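PDB 5EJJ: Ufm1-specific protease from Caenorhabditis elegans, which hydrolyses the peptide bond at the C-terminal glycine of the ubiquitin-like modifier ufm-1 as a thiol protease, releasing it from target proteins. Local coordinates for residues V285-S290 against P307-D312. Sequence-based numbering, arbitrary orientation.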
loop_
_atom_site.group_PDB
_atom_site.type_symbol
_atom_site.label_atom_id
_atom_site.label_comp_id
_atom_site.label_asym_id
_atom_site.label_seq_id
_atom_site.Cartn_x
_atom_site.Cartn_y
_atom_site.Cartn_z
ATOM N N VAL A 285 -24.410 -8.016 -14.518
ATOM C CA VAL A 285 -23.683 -6.765 -14.636
ATOM C C VAL A 285 -23.564 -6.112 -13.273
ATOM O O VAL A 285 -24.536 -5.666 -12.682
ATOM C CB VAL A 285 -24.326 -5.805 -15.611
ATOM C CG1 VAL A 285 -23.634 -4.468 -15.540
ATOM C CG2 VAL A 285 -24.227 -6.359 -17.013
ATOM N N THR A 286 -22.335 -6.066 -12.799
ATOM C CA THR A 286 -21.985 -5.629 -11.469
ATOM C C THR A 286 -21.485 -4.199 -11.516
ATOM O O THR A 286 -20.840 -3.776 -12.475
ATOM C CB THR A 286 -20.806 -6.501 -10.974
ATOM O OG1 THR A 286 -21.169 -7.891 -11.075
ATOM C CG2 THR A 286 -20.353 -6.133 -9.528
ATOM N N THR A 287 -21.760 -3.442 -10.474
ATOM C CA THR A 287 -21.134 -2.150 -10.388
ATOM C C THR A 287 -19.784 -2.298 -9.652
ATOM O O THR A 287 -19.614 -3.231 -8.870
ATOM C CB THR A 287 -22.077 -1.157 -9.736
ATOM O OG1 THR A 287 -21.469 0.138 -9.759
ATOM C CG2 THR A 287 -22.368 -1.565 -8.329
ATOM N N THR A 288 -18.818 -1.417 -9.919
ATOM C CA THR A 288 -17.483 -1.541 -9.303
ATOM C C THR A 288 -17.123 -0.440 -8.300
ATOM O O THR A 288 -17.753 0.614 -8.274
ATOM C CB THR A 288 -16.353 -1.606 -10.374
ATOM O OG1 THR A 288 -16.299 -0.375 -11.111
ATOM C CG2 THR A 288 -16.578 -2.770 -11.327
ATOM N N THR A 289 -16.109 -0.706 -7.474
ATOM C CA THR A 289 -15.521 0.301 -6.567
ATOM C C THR A 289 -14.087 0.569 -6.973
ATOM O O THR A 289 -13.305 -0.367 -7.184
ATOM C CB THR A 289 -15.404 -0.167 -5.080
ATOM O OG1 THR A 289 -16.687 -0.497 -4.533
ATOM C CG2 THR A 289 -14.779 0.926 -4.247
ATOM N N SER A 290 -13.719 1.841 -7.043
ATOM C CA SER A 290 -12.344 2.179 -7.359
ATOM C C SER A 290 -11.400 2.152 -6.160
ATOM O O SER A 290 -11.637 2.824 -5.154
ATOM C CB SER A 290 -12.272 3.535 -8.038
ATOM O OG SER A 290 -12.079 3.344 -9.424
ATOM N N PRO A 307 -14.925 -5.599 -8.069
ATOM C CA PRO A 307 -16.301 -6.100 -8.189
ATOM C C PRO A 307 -16.964 -6.284 -6.824
ATOM O O PRO A 307 -16.979 -7.386 -6.291
ATOM C CB PRO A 307 -16.132 -7.448 -8.907
ATOM C CG PRO A 307 -14.721 -7.862 -8.632
ATOM C CD PRO A 307 -13.921 -6.588 -8.495
ATOM N N THR A 308 -17.518 -5.215 -6.267
ATOM C CA THR A 308 -18.013 -5.253 -4.892
ATOM C C THR A 308 -19.494 -5.643 -4.721
ATOM O O THR A 308 -20.008 -5.676 -3.590
ATOM C CB THR A 308 -17.773 -3.917 -4.182
ATOM O OG1 THR A 308 -18.002 -2.831 -5.102
ATOM C CG2 THR A 308 -16.360 -3.865 -3.627
ATOM N N LYS A 309 -20.177 -5.928 -5.827
ATOM C CA LYS A 309 -21.538 -6.435 -5.736
ATOM C C LYS A 309 -21.587 -7.939 -5.945
ATOM O O LYS A 309 -22.657 -8.522 -5.927
ATOM C CB LYS A 309 -22.466 -5.724 -6.716
ATOM C CG LYS A 309 -22.845 -4.301 -6.291
ATOM C CD LYS A 309 -23.558 -4.262 -4.940
ATOM C CE LYS A 309 -23.895 -2.831 -4.513
ATOM N NZ LYS A 309 -24.674 -2.791 -3.232
ATOM N N TRP A 310 -20.430 -8.566 -6.142
ATOM C CA TRP A 310 -20.331 -10.027 -6.114
ATOM C C TRP A 310 -20.558 -10.558 -4.681
ATOM O O TRP A 310 -20.628 -9.787 -3.705
ATOM C CB TRP A 310 -18.959 -10.489 -6.634
ATOM C CG TRP A 310 -18.721 -10.294 -8.125
ATOM C CD1 TRP A 310 -19.579 -9.746 -9.031
ATOM C CD2 TRP A 310 -17.545 -10.655 -8.866
ATOM N NE1 TRP A 310 -19.017 -9.745 -10.287
ATOM C CE2 TRP A 310 -17.765 -10.293 -10.209
ATOM C CE3 TRP A 310 -16.323 -11.239 -8.523
ATOM C CZ2 TRP A 310 -16.815 -10.499 -11.201
ATOM C CZ3 TRP A 310 -15.386 -11.446 -9.515
ATOM C CH2 TRP A 310 -15.636 -11.080 -10.833
ATOM N N THR A 311 -20.676 -11.878 -4.546
ATOM C CA THR A 311 -20.791 -12.477 -3.212
ATOM C C THR A 311 -19.462 -12.340 -2.480
ATOM O O THR A 311 -18.406 -12.343 -3.122
ATOM C CB THR A 311 -21.129 -13.981 -3.274
ATOM O OG1 THR A 311 -19.946 -14.730 -3.582
ATOM C CG2 THR A 311 -22.196 -14.258 -4.317
ATOM N N ASP A 312 -19.511 -12.244 -1.150
ATOM C CA ASP A 312 -18.290 -12.205 -0.332
ATOM C C ASP A 312 -17.300 -13.284 -0.752
ATOM O O ASP A 312 -16.088 -13.059 -0.784
ATOM C CB ASP A 312 -18.601 -12.354 1.161
ATOM C CG ASP A 312 -19.241 -11.113 1.748
ATOM O OD1 ASP A 312 -20.486 -10.988 1.684
ATOM O OD2 ASP A 312 -18.497 -10.255 2.269
HETATM O O HOH W 1 -20.093 -1.218 -6.169
#
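Pro-307 meets the methyl of Thr-286 through its backbone, CA lying 4.3 Å from Thr-286 CG2, and its CB sits over the centre of one face of the Trp-310 indole, within the same segment. Thr-308 follows with a polar link: its OG1 meets Thr-289 OG1 at 2.7 Å in a hydrogen bond that either hydroxyl could donate, the two side chains crossing at about a right angle. The same Thr-308 OG1 holds a water at 2.8 Å, and this water reaches back by a weak bond to Thr-287 O. The pairing illustrates how side chains and water can join the two chains at the open end of a β-hairpin: strands 289-293 and 302-306 form a two-stranded antiparallel sheet, in which Thr-289 bonds through its backbone to Leu-306. Lys-309 then turns its aliphatic base to the first segment, CB touching Thr-286 CG2 at 3.5 Å, while CG lies alongside Thr-287 CG2; the bend at chi2 (-60°) accompanies an ammonium end that leads away. Trp-310 brings its indole edge to Thr-286, NE1 giving a weak, strongly bent hydrogen bond (122°) to OG1 near the ring plane. With OG1 beside the backbone N (chi1 -55°) and CG2 anti to it, Thr-286 presents hydroxyl to the indole and methyl to the lysine. A valine here would probably leave Trp-310 NE1 without this acceptor. Arg-283 adds a cation-pi contact to the same indole, and Tyr-318 of helix 312-325 meets it edge-to-face.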